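Local structure of beta-glucoside phosphorylase BglX (Unidentified, 5VQE) at residues 284-295 with 308-319; 299-307 with 318-329. The protein probably cleaves beta-glucosides by phosphorolysis, passing glucose to phosphate through a covalent glucosyl-enzyme intermediate, as a glycoside hydrolase family 3 member. One frame throughout, in Å; residues are numbered along the deposited sequence.

Contact 1. Residues 284-295 with 308-319; sequences LICTDATQMVGY and SIQNGADMLTFT. With G2F (2-deoxy-2-fluoro-alpha-D-glucopyranose), chain B.
Two neighbouring parallel strands of the (beta/alpha)-barrel, 284-287 and 316-317, meet at their C-terminal ends in the glucosyl pocket, where Thr317 gives two bonds to Thr287 beside the residue that holds the sugar. Thr317 OG1 donates to Thr287 O at 2.5 Å, and Thr317 N donates to Thr287 OG1 at 3.1 Å, almost straight at 168°. Thr287 keeps OG1 between its backbone N and carbonyl carbon (chi1 71°), which sets the hydroxyl over its own backbone to donate to Asp288 O while the methyl CG2 packs on Ala313 CB. A valine here would probably leave Thr317 N without its acceptor and Asp288 O without this donor, weakening the hold on the backbone that carries the sugar-bearing aspartate. Earlier along the strands, Asp314 OD2 takes Ile285 N at 2.9 Å on its anti side, and Arg276 and Arg342 also pair with this buried carboxylate. Beyond the strands, Thr290 N binds Thr317 O, and Thr290 OG1 sits above the carbonyl plane of Phe318 O at 2.7 Å. Small Ala289 lets its CB approach Phe318 CD2 to 3.4 Å, and the far rim of that ring reaches G2F C6. Asp288 OD1 is bonded covalently to G2F C1 at 1.4 Å, the trapped 2-fluoroglucosyl aspartate typical of a retaining family 3 enzyme, with the aspartate at the C-terminal mouth of the barrel.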
loop_
_atom_site.group_PDB
_atom_site.type_symbol
_atom_site.label_atom_id
_atom_site.label_comp_id
_atom_site.label_asym_id
_atom_site.label_seq_id
_atom_site.Cartn_x
_atom_site.Cartn_y
_atom_site.Cartn_z
ATOM N N LEU A 284 -4.922 10.119 -15.301
ATOM C CA LEU A 284 -3.544 9.743 -15.592
ATOM C C LEU A 284 -3.307 8.270 -15.276
ATOM O O LEU A 284 -3.659 7.793 -14.192
ATOM C CB LEU A 284 -2.591 10.617 -14.773
ATOM C CG LEU A 284 -1.094 10.681 -15.121
ATOM C CD1 LEU A 284 -0.421 11.737 -14.287
ATOM C CD2 LEU A 284 -0.368 9.373 -14.854
ATOM N N ILE A 285 -2.677 7.557 -16.205
ATOM C CA ILE A 285 -2.283 6.165 -16.002
ATOM C C ILE A 285 -0.770 6.123 -15.817
ATOM O O ILE A 285 -0.019 6.592 -16.681
ATOM C CB ILE A 285 -2.704 5.271 -17.180
ATOM C CG1 ILE A 285 -4.222 5.233 -17.333
ATOM C CG2 ILE A 285 -2.171 3.856 -16.985
ATOM C CD1 ILE A 285 -4.692 4.536 -18.594
ATOM N N CYS A 286 -0.318 5.554 -14.708
ATOM C CA CYS A 286 1.104 5.311 -14.501
ATOM C C CYS A 286 1.330 3.821 -14.309
ATOM O O CYS A 286 0.424 3.084 -13.906
ATOM C CB CYS A 286 1.658 6.097 -13.307
ATOM S SG CYS A 286 0.993 5.623 -11.694
ATOM N N THR A 287 2.537 3.371 -14.631
ATOM C CA THR A 287 2.872 1.980 -14.388
ATOM C C THR A 287 3.259 1.787 -12.927
ATOM O O THR A 287 3.600 2.733 -12.212
ATOM C CB THR A 287 4.015 1.501 -15.289
ATOM O OG1 THR A 287 5.254 2.092 -14.885
ATOM C CG2 THR A 287 3.763 1.864 -16.755
ATOM N N ASP A 288 3.158 0.544 -12.477
ATOM C CA ASP A 288 3.863 0.157 -11.274
ATOM C C ASP A 288 5.357 0.137 -11.576
ATOM O O ASP A 288 5.774 0.150 -12.739
ATOM C CB ASP A 288 3.375 -1.204 -10.787
ATOM C CG ASP A 288 3.856 -1.531 -9.391
ATOM O OD1 ASP A 288 4.090 -0.582 -8.587
ATOM O OD2 ASP A 288 3.982 -2.739 -9.134
ATOM N N ALA A 289 6.163 0.127 -10.514
ATOM C CA ALA A 289 7.616 0.247 -10.637
ATOM C C ALA A 289 8.178 -0.706 -11.688
ATOM O O ALA A 289 7.945 -1.920 -11.632
ATOM C CB ALA A 289 8.265 -0.023 -9.274
ATOM N N THR A 290 8.944 -0.156 -12.637
ATOM C CA THR A 290 9.353 -0.904 -13.825
ATOM C C THR A 290 10.564 -1.800 -13.604
ATOM O O THR A 290 10.931 -2.539 -14.523
ATOM C CB THR A 290 9.670 0.038 -14.988
ATOM O OG1 THR A 290 10.908 0.712 -14.736
ATOM C CG2 THR A 290 8.547 1.064 -15.205
ATOM N N GLN A 291 11.203 -1.771 -12.438
ATOM C CA GLN A 291 12.322 -2.672 -12.207
ATOM C C GLN A 291 11.871 -3.998 -11.627
ATOM O O GLN A 291 12.700 -4.882 -11.389
ATOM C CB GLN A 291 13.369 -2.017 -11.297
ATOM C CG GLN A 291 13.147 -2.155 -9.802
ATOM C CD GLN A 291 11.973 -1.349 -9.294
ATOM O OE1 GLN A 291 11.555 -0.373 -9.927
ATOM N NE2 GLN A 291 11.432 -1.747 -8.139
ATOM N N MET A 292 10.579 -4.173 -11.421
ATOM C CA MET A 292 10.102 -5.394 -10.818
ATOM C C MET A 292 10.006 -6.507 -11.846
ATOM O O MET A 292 9.817 -6.273 -13.044
ATOM C CB MET A 292 8.770 -5.135 -10.154
ATOM C CG MET A 292 9.005 -4.258 -8.965
ATOM S SD MET A 292 7.624 -4.234 -7.897
ATOM C CE MET A 292 6.514 -3.434 -8.972
ATOM N N VAL A 293 10.159 -7.734 -11.352
ATOM C CA VAL A 293 10.287 -8.892 -12.225
ATOM C C VAL A 293 9.076 -9.017 -13.139
ATOM O O VAL A 293 9.208 -9.351 -14.322
ATOM C CB VAL A 293 10.493 -10.161 -11.379
ATOM C CG1 VAL A 293 10.630 -11.377 -12.271
ATOM C CG2 VAL A 293 11.720 -10.006 -10.473
ATOM N N GLY A 294 7.878 -8.758 -12.608
ATOM C CA GLY A 294 6.678 -8.846 -13.420
ATOM C C GLY A 294 6.743 -8.003 -14.675
ATOM O O GLY A 294 6.197 -8.385 -15.715
ATOM N N TYR A 295 7.419 -6.854 -14.604
ATOM C CA TYR A 295 7.630 -6.035 -15.791
ATOM C C TYR A 295 8.798 -6.555 -16.614
ATOM O O TYR A 295 8.651 -6.824 -17.811
ATOM C CB TYR A 295 7.877 -4.581 -15.391
ATOM C CG TYR A 295 7.850 -3.607 -16.545
ATOM C CD1 TYR A 295 9.026 -3.150 -17.123
ATOM C CD2 TYR A 295 6.642 -3.162 -17.070
ATOM C CE1 TYR A 295 9.007 -2.258 -18.191
ATOM C CE2 TYR A 295 6.605 -2.273 -18.133
ATOM C CZ TYR A 295 7.793 -1.818 -18.688
ATOM O OH TYR A 295 7.757 -0.930 -19.743
ATOM N N SER A 308 4.926 0.484 -23.289
ATOM C CA SER A 308 3.983 0.825 -22.225
ATOM C C SER A 308 3.273 2.128 -22.546
ATOM O O SER A 308 2.045 2.226 -22.437
ATOM C CB SER A 308 4.688 0.930 -20.871
ATOM O OG SER A 308 5.133 -0.329 -20.417
ATOM N N ILE A 309 4.034 3.142 -22.965
ATOM C CA ILE A 309 3.438 4.438 -23.270
ATOM C C ILE A 309 2.526 4.331 -24.484
ATOM O O ILE A 309 1.395 4.830 -24.475
ATOM C CB ILE A 309 4.529 5.501 -23.485
ATOM C CG1 ILE A 309 5.462 5.586 -22.268
ATOM C CG2 ILE A 309 3.900 6.849 -23.753
ATOM C CD1 ILE A 309 4.758 5.890 -20.947
ATOM N N GLN A 310 3.012 3.695 -25.554
ATOM C CA GLN A 310 2.200 3.544 -26.755
ATOM C C GLN A 310 0.885 2.839 -26.448
ATOM O O GLN A 310 -0.156 3.175 -27.026
ATOM C CB GLN A 310 2.974 2.779 -27.825
ATOM C CG GLN A 310 2.251 2.692 -29.177
ATOM C CD GLN A 310 1.998 4.044 -29.799
ATOM O OE1 GLN A 310 2.756 4.996 -29.595
ATOM N NE2 GLN A 310 0.924 4.139 -30.569
ATOM N N ASN A 311 0.907 1.860 -25.545
ATOM C CA ASN A 311 -0.273 1.049 -25.288
ATOM C C ASN A 311 -1.188 1.640 -24.224
ATOM O O ASN A 311 -2.200 1.014 -23.885
ATOM C CB ASN A 311 0.148 -0.375 -24.905
ATOM C CG ASN A 311 0.670 -1.162 -26.097
ATOM O OD1 ASN A 311 0.743 -0.641 -27.206
ATOM N ND2 ASN A 311 1.045 -2.416 -25.873
ATOM N N GLY A 312 -0.879 2.824 -23.697
ATOM C CA GLY A 312 -1.853 3.543 -22.899
ATOM C C GLY A 312 -1.371 4.122 -21.586
ATOM O O GLY A 312 -2.096 4.896 -20.954
ATOM N N ALA A 313 -0.165 3.767 -21.156
ATOM C CA ALA A 313 0.400 4.368 -19.955
ATOM C C ALA A 313 0.871 5.784 -20.255
ATOM O O ALA A 313 1.438 6.052 -21.316
ATOM C CB ALA A 313 1.561 3.527 -19.434
ATOM N N ASP A 314 0.619 6.697 -19.319
ATOM C CA ASP A 314 1.100 8.065 -19.456
ATOM C C ASP A 314 2.459 8.270 -18.813
ATOM O O ASP A 314 3.209 9.165 -19.236
ATOM C CB ASP A 314 0.100 9.046 -18.835
ATOM C CG ASP A 314 -1.267 8.971 -19.483
ATOM O OD1 ASP A 314 -1.332 8.952 -20.735
ATOM O OD2 ASP A 314 -2.273 8.918 -18.741
ATOM N N MET A 315 2.800 7.461 -17.814
ATOM C CA MET A 315 4.030 7.645 -17.058
ATOM C C MET A 315 4.639 6.308 -16.666
ATOM O O MET A 315 3.932 5.374 -16.265
ATOM C CB MET A 315 3.740 8.503 -15.823
ATOM C CG MET A 315 4.871 8.651 -14.847
ATOM S SD MET A 315 4.596 9.975 -13.639
ATOM C CE MET A 315 3.633 11.149 -14.523
ATOM N N LEU A 316 5.967 6.233 -16.796
ATOM C CA LEU A 316 6.751 5.094 -16.346
ATOM C C LEU A 316 7.265 5.381 -14.948
ATOM O O LEU A 316 7.892 6.422 -14.714
ATOM C CB LEU A 316 7.933 4.833 -17.282
ATOM C CG LEU A 316 7.583 4.403 -18.709
ATOM C CD1 LEU A 316 8.716 4.732 -19.669
ATOM C CD2 LEU A 316 7.292 2.924 -18.752
ATOM N N THR A 317 7.012 4.463 -14.026
ATOM C CA THR A 317 7.386 4.652 -12.626
ATOM C C THR A 317 8.734 3.976 -12.385
ATOM O O THR A 317 8.825 2.751 -12.274
ATOM C CB THR A 317 6.294 4.116 -11.711
ATOM O OG1 THR A 317 5.072 4.792 -12.029
ATOM C CG2 THR A 317 6.635 4.355 -10.244
ATOM N N PHE A 318 9.783 4.795 -12.344
ATOM C CA PHE A 318 11.134 4.403 -11.954
ATOM C C PHE A 318 11.907 3.835 -13.130
ATOM O O PHE A 318 11.322 3.282 -14.068
ATOM C CB PHE A 318 11.150 3.376 -10.816
ATOM C CG PHE A 318 10.392 3.799 -9.598
ATOM C CD1 PHE A 318 10.045 5.127 -9.402
ATOM C CD2 PHE A 318 10.028 2.862 -8.640
ATOM C CE1 PHE A 318 9.337 5.512 -8.269
ATOM C CE2 PHE A 318 9.320 3.243 -7.509
ATOM C CZ PHE A 318 8.984 4.566 -7.321
ATOM N N THR A 319 13.228 3.978 -13.069
ATOM C CA THR A 319 14.138 3.456 -14.072
ATOM C C THR A 319 15.030 2.402 -13.431
ATOM O O THR A 319 15.121 2.295 -12.207
ATOM C CB THR A 319 15.009 4.565 -14.675
ATOM O OG1 THR A 319 15.701 5.253 -13.624
ATOM C CG2 THR A 319 14.162 5.556 -15.461
HETATM C C1 G2F B . 4.787 -0.883 -7.409
HETATM C C2 G2F B . 3.815 -1.345 -6.275
HETATM C C3 G2F B . 2.885 -0.145 -5.922
HETATM C C4 G2F B . 3.774 1.082 -5.555
HETATM C C5 G2F B . 4.709 1.391 -6.774
HETATM C C6 G2F B . 5.692 2.582 -6.439
HETATM O O3 G2F B . 2.182 -0.482 -4.755
HETATM O O4 G2F B . 2.922 2.186 -5.406
HETATM O O5 G2F B . 5.518 0.252 -7.014
HETATM O O6 G2F B . 6.344 2.293 -5.235
HETATM F F2 G2F B . 3.056 -2.375 -6.707
#

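Contact 2. Residues 299-307 with 318-329; sequences MPRHEALPT and FTLNPTEDFKAL. With G2F (2-deoxy-2-fluoro-alpha-D-glucopyranose), chain B.
Arg301 and Asp325 pair side-on across two helices, NE giving its hydrogen to OD1 and NH2 to OD2, each at 2.9 Å. Both oxygens lie close to the guanidinium plane, yet the carboxylate is turned 41° from it, and NH2 arrives above the carboxylate plane. Leu320 N reaches the same OD2 at 2.7 Å from the opposite face, fixing the rotation of the aspartate. Arginine suits the place because its chain, extended from CG to NE with CG anti to the backbone N (chi1 -174°), spans the gap and still has NH2 for Thr290. Its flat end is sandwiched: Leu320 CB covers one face and Leu305 CD2 the other, while Leu305 CD1 rests against Asp325 OD1 at 3.4 Å. Helices 301-307 and 322-329, successive outer helices of the barrel before and after strand 316-317 in the chain, cross at -63° with axes 8.5 Å apart. Small Ala328 suits the crossing, its CB 3.9 Å from His302 O, and Leu329 CD2 fills in against the backbone at Leu305 and Pro306. Looser is the solvent side, where His302 touches Ala328 with its backbone and CB. Leu320 is largely exposed there even as its CB shields the arginine, and Asn321, also at the surface, caps the second helix by accepting from Glu324 N through its OD1 at 3.0 Å.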
loop_
_atom_site.group_PDB
_atom_site.type_symbol
_atom_site.label_atom_id
_atom_site.label_comp_id
_atom_site.label_asym_id
_atom_site.label_seq_id
_atom_site.Cartn_x
_atom_site.Cartn_y
_atom_site.Cartn_z
ATOM N N MET A 299 8.991 -8.772 -21.508
ATOM C CA MET A 299 9.333 -8.201 -22.803
ATOM C C MET A 299 10.753 -7.658 -22.707
ATOM O O MET A 299 11.168 -7.215 -21.625
ATOM C CB MET A 299 8.334 -7.095 -23.165
ATOM C CG MET A 299 8.491 -6.480 -24.535
ATOM S SD MET A 299 7.218 -5.238 -24.876
ATOM C CE MET A 299 5.733 -6.217 -24.876
ATOM N N PRO A 300 11.537 -7.683 -23.782
ATOM C CA PRO A 300 12.846 -7.028 -23.726
ATOM C C PRO A 300 12.673 -5.568 -23.343
ATOM O O PRO A 300 11.786 -4.879 -23.849
ATOM C CB PRO A 300 13.391 -7.192 -25.150
ATOM C CG PRO A 300 12.700 -8.416 -25.658
ATOM C CD PRO A 300 11.310 -8.325 -25.086
ATOM N N ARG A 301 13.520 -5.103 -22.428
ATOM C CA ARG A 301 13.295 -3.790 -21.834
ATOM C C ARG A 301 13.321 -2.678 -22.880
ATOM O O ARG A 301 12.507 -1.749 -22.821
ATOM C CB ARG A 301 14.325 -3.518 -20.747
ATOM C CG ARG A 301 14.054 -2.225 -20.009
ATOM C CD ARG A 301 14.788 -2.176 -18.678
ATOM N NE ARG A 301 14.413 -1.014 -17.864
ATOM C CZ ARG A 301 13.406 -0.986 -16.994
ATOM N NH1 ARG A 301 12.633 -2.052 -16.810
ATOM N NH2 ARG A 301 13.168 0.121 -16.297
ATOM N N HIS A 302 14.244 -2.751 -23.850
ATOM C CA HIS A 302 14.358 -1.671 -24.828
ATOM C C HIS A 302 13.065 -1.503 -25.618
ATOM O O HIS A 302 12.733 -0.384 -26.026
ATOM C CB HIS A 302 15.573 -1.890 -25.748
ATOM C CG HIS A 302 15.444 -3.033 -26.706
ATOM N ND1 HIS A 302 15.894 -4.304 -26.416
ATOM C CD2 HIS A 302 14.968 -3.083 -27.974
ATOM C CE1 HIS A 302 15.669 -5.094 -27.450
ATOM N NE2 HIS A 302 15.107 -4.378 -28.407
ATOM N N GLU A 303 12.315 -2.585 -25.819
ATOM C CA GLU A 303 10.997 -2.500 -26.436
ATOM C C GLU A 303 9.915 -2.121 -25.429
ATOM O O GLU A 303 8.958 -1.426 -25.791
ATOM C CB GLU A 303 10.615 -3.841 -27.074
ATOM C CG GLU A 303 11.493 -4.289 -28.232
ATOM C CD GLU A 303 11.286 -5.764 -28.578
ATOM O OE1 GLU A 303 10.312 -6.374 -28.076
ATOM O OE2 GLU A 303 12.104 -6.317 -29.342
ATOM N N ALA A 304 10.048 -2.570 -24.175
ATOM C CA ALA A 304 8.948 -2.464 -23.217
ATOM C C ALA A 304 8.653 -1.013 -22.863
ATOM O O ALA A 304 7.488 -0.604 -22.812
ATOM C CB ALA A 304 9.271 -3.255 -21.952
ATOM N N LEU A 305 9.691 -0.224 -22.594
ATOM C CA LEU A 305 9.471 1.122 -22.071
ATOM C C LEU A 305 8.647 1.979 -23.022
ATOM O O LEU A 305 7.620 2.527 -22.584
ATOM C CB LEU A 305 10.822 1.757 -21.715
ATOM C CG LEU A 305 11.610 0.991 -20.630
ATOM C CD1 LEU A 305 12.955 1.624 -20.342
ATOM C CD2 LEU A 305 10.834 0.874 -19.315
ATOM N N PRO A 306 8.989 2.120 -24.306
ATOM C CA PRO A 306 8.102 2.881 -25.195
ATOM C C PRO A 306 6.780 2.188 -25.439
ATOM O O PRO A 306 5.770 2.865 -25.655
ATOM C CB PRO A 306 8.920 3.011 -26.484
ATOM C CG PRO A 306 9.879 1.864 -26.447
ATOM C CD PRO A 306 10.196 1.641 -25.005
ATOM N N THR A 307 6.749 0.855 -25.393
ATOM C CA THR A 307 5.504 0.141 -25.651
ATOM C C THR A 307 4.485 0.395 -24.549
ATOM O O THR A 307 3.285 0.506 -24.828
ATOM C CB THR A 307 5.778 -1.357 -25.804
ATOM O OG1 THR A 307 6.544 -1.589 -26.998
ATOM C CG2 THR A 307 4.482 -2.158 -25.877
ATOM N N PHE A 318 9.783 4.795 -12.344
ATOM C CA PHE A 318 11.134 4.403 -11.954
ATOM C C PHE A 318 11.907 3.835 -13.130
ATOM O O PHE A 318 11.322 3.282 -14.068
ATOM C CB PHE A 318 11.150 3.376 -10.816
ATOM C CG PHE A 318 10.392 3.799 -9.598
ATOM C CD1 PHE A 318 10.045 5.127 -9.402
ATOM C CD2 PHE A 318 10.028 2.862 -8.640
ATOM C CE1 PHE A 318 9.337 5.512 -8.269
ATOM C CE2 PHE A 318 9.320 3.243 -7.509
ATOM C CZ PHE A 318 8.984 4.566 -7.321
ATOM N N THR A 319 13.228 3.978 -13.069
ATOM C CA THR A 319 14.138 3.456 -14.072
ATOM C C THR A 319 15.030 2.402 -13.431
ATOM O O THR A 319 15.121 2.295 -12.207
ATOM C CB THR A 319 15.009 4.565 -14.675
ATOM O OG1 THR A 319 15.701 5.253 -13.624
ATOM C CG2 THR A 319 14.162 5.556 -15.461
ATOM N N LEU A 320 15.693 1.627 -14.283
ATOM C CA LEU A 320 16.656 0.625 -13.841
ATOM C C LEU A 320 18.058 1.209 -13.997
ATOM O O LEU A 320 18.630 1.732 -13.036
ATOM C CB LEU A 320 16.466 -0.665 -14.652
ATOM C CG LEU A 320 17.320 -1.889 -14.337
ATOM C CD1 LEU A 320 17.133 -2.301 -12.891
ATOM C CD2 LEU A 320 16.946 -3.023 -15.287
ATOM N N ASN A 321 18.604 1.147 -15.209
ATOM C CA ASN A 321 19.734 1.981 -15.584
ATOM C C ASN A 321 19.187 3.216 -16.286
ATOM O O ASN A 321 18.604 3.084 -17.374
ATOM C CB ASN A 321 20.691 1.221 -16.501
ATOM C CG ASN A 321 21.926 2.029 -16.848
ATOM O OD1 ASN A 321 21.937 2.785 -17.818
ATOM N ND2 ASN A 321 22.964 1.887 -16.041
ATOM N N PRO A 322 19.315 4.420 -15.714
ATOM C CA PRO A 322 18.588 5.570 -16.286
ATOM C C PRO A 322 19.102 6.014 -17.645
ATOM O O PRO A 322 18.297 6.425 -18.490
ATOM C CB PRO A 322 18.758 6.665 -15.222
ATOM C CG PRO A 322 19.891 6.230 -14.374
ATOM C CD PRO A 322 19.932 4.741 -14.417
ATOM N N THR A 323 20.408 5.934 -17.896
ATOM C CA THR A 323 20.910 6.262 -19.224
ATOM C C THR A 323 20.316 5.324 -20.261
ATOM O O THR A 323 19.837 5.760 -21.313
ATOM C CB THR A 323 22.436 6.189 -19.238
ATOM O OG1 THR A 323 22.961 7.119 -18.282
ATOM C CG2 THR A 323 22.984 6.511 -20.627
ATOM N N GLU A 324 20.322 4.025 -19.967
ATOM C CA GLU A 324 19.809 3.042 -20.912
ATOM C C GLU A 324 18.310 3.212 -21.127
ATOM O O GLU A 324 17.831 3.166 -22.265
ATOM C CB GLU A 324 20.123 1.638 -20.402
ATOM C CG GLU A 324 19.395 0.530 -21.136
ATOM C CD GLU A 324 19.897 -0.846 -20.745
ATOM O OE1 GLU A 324 19.646 -1.269 -19.595
ATOM O OE2 GLU A 324 20.558 -1.496 -21.581
ATOM N N ASP A 325 17.558 3.412 -20.043
ATOM C CA ASP A 325 16.112 3.550 -20.156
ATOM C C ASP A 325 15.736 4.763 -20.993
ATOM O O ASP A 325 14.837 4.687 -21.840
ATOM C CB ASP A 325 15.488 3.640 -18.764
ATOM C CG ASP A 325 15.484 2.304 -18.041
ATOM O OD1 ASP A 325 15.913 1.289 -18.642
ATOM O OD2 ASP A 325 15.042 2.272 -16.871
ATOM N N PHE A 326 16.415 5.890 -20.782
ATOM C CA PHE A 326 16.081 7.080 -21.553
ATOM C C PHE A 326 16.453 6.897 -23.016
ATOM O O PHE A 326 15.700 7.301 -23.908
ATOM C CB PHE A 326 16.776 8.309 -20.973
ATOM C CG PHE A 326 16.273 9.600 -21.541
ATOM C CD1 PHE A 326 14.998 10.037 -21.248
ATOM C CD2 PHE A 326 17.067 10.373 -22.376
ATOM C CE1 PHE A 326 14.512 11.227 -21.770
ATOM C CE2 PHE A 326 16.592 11.572 -22.900
ATOM C CZ PHE A 326 15.315 11.996 -22.598
ATOM N N LYS A 327 17.610 6.281 -23.278
ATOM C CA LYS A 327 17.990 5.961 -24.647
ATOM C C LYS A 327 16.962 5.053 -25.308
ATOM O O LYS A 327 16.659 5.215 -26.495
ATOM C CB LYS A 327 19.376 5.317 -24.656
ATOM C CG LYS A 327 19.775 4.668 -25.966
ATOM C CD LYS A 327 21.277 4.344 -25.963
ATOM C CE LYS A 327 21.684 3.455 -27.136
ATOM N NZ LYS A 327 23.080 2.944 -26.989
ATOM N N ALA A 328 16.410 4.089 -24.559
ATOM C CA ALA A 328 15.365 3.230 -25.117
ATOM C C ALA A 328 14.143 4.042 -25.523
ATOM O O ALA A 328 13.516 3.768 -26.556
ATOM C CB ALA A 328 14.968 2.152 -24.108
ATOM N N LEU A 329 13.777 5.039 -24.718
ATOM C CA LEU A 329 12.651 5.891 -25.079
ATOM C C LEU A 329 12.979 6.753 -26.293
ATOM O O LEU A 329 12.143 6.919 -27.186
ATOM C CB LEU A 329 12.256 6.768 -23.890
ATOM C CG LEU A 329 11.564 6.055 -22.728
ATOM C CD1 LEU A 329 11.467 7.018 -21.556
ATOM C CD2 LEU A 329 10.200 5.551 -23.117
HETATM C C1 G2F B . 4.787 -0.883 -7.409
HETATM C C2 G2F B . 3.815 -1.345 -6.275
HETATM C C3 G2F B . 2.885 -0.145 -5.922
HETATM C C4 G2F B . 3.774 1.082 -5.555
HETATM C C5 G2F B . 4.709 1.391 -6.774
HETATM C C6 G2F B . 5.692 2.582 -6.439
HETATM O O3 G2F B . 2.182 -0.482 -4.755
HETATM O O4 G2F B . 2.922 2.186 -5.406
HETATM O O5 G2F B . 5.518 0.252 -7.014
HETATM O O6 G2F B . 6.344 2.293 -5.235
HETATM F F2 G2F B . 3.056 -2.375 -6.707
#

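How the contacts relate
From the N terminus, strand 284-287 runs into the sugar-bearing turn and helix 293-296, then helix 301-310 leads back to strand 316-317 and on to helix 322-335. Contact 1 closes the loop from 295 to 308, completing a beta-alpha-beta crossover from strand 284-287 through helix 301-310 to strand 316-317; contact 2 closes the next one, from 307 to 318, joining the helices before and after that second strand. The segments alternate along the chain, so the two loops cross rather than nest. Helix 301-310 and the residues Phe318 and Thr319 serve both, and Thr290 OG1 meets Arg301 NH2 at 2.8 Å, a probable hydrogen bond. Together they tie the pocket's strand ends to the barrel's outer helices.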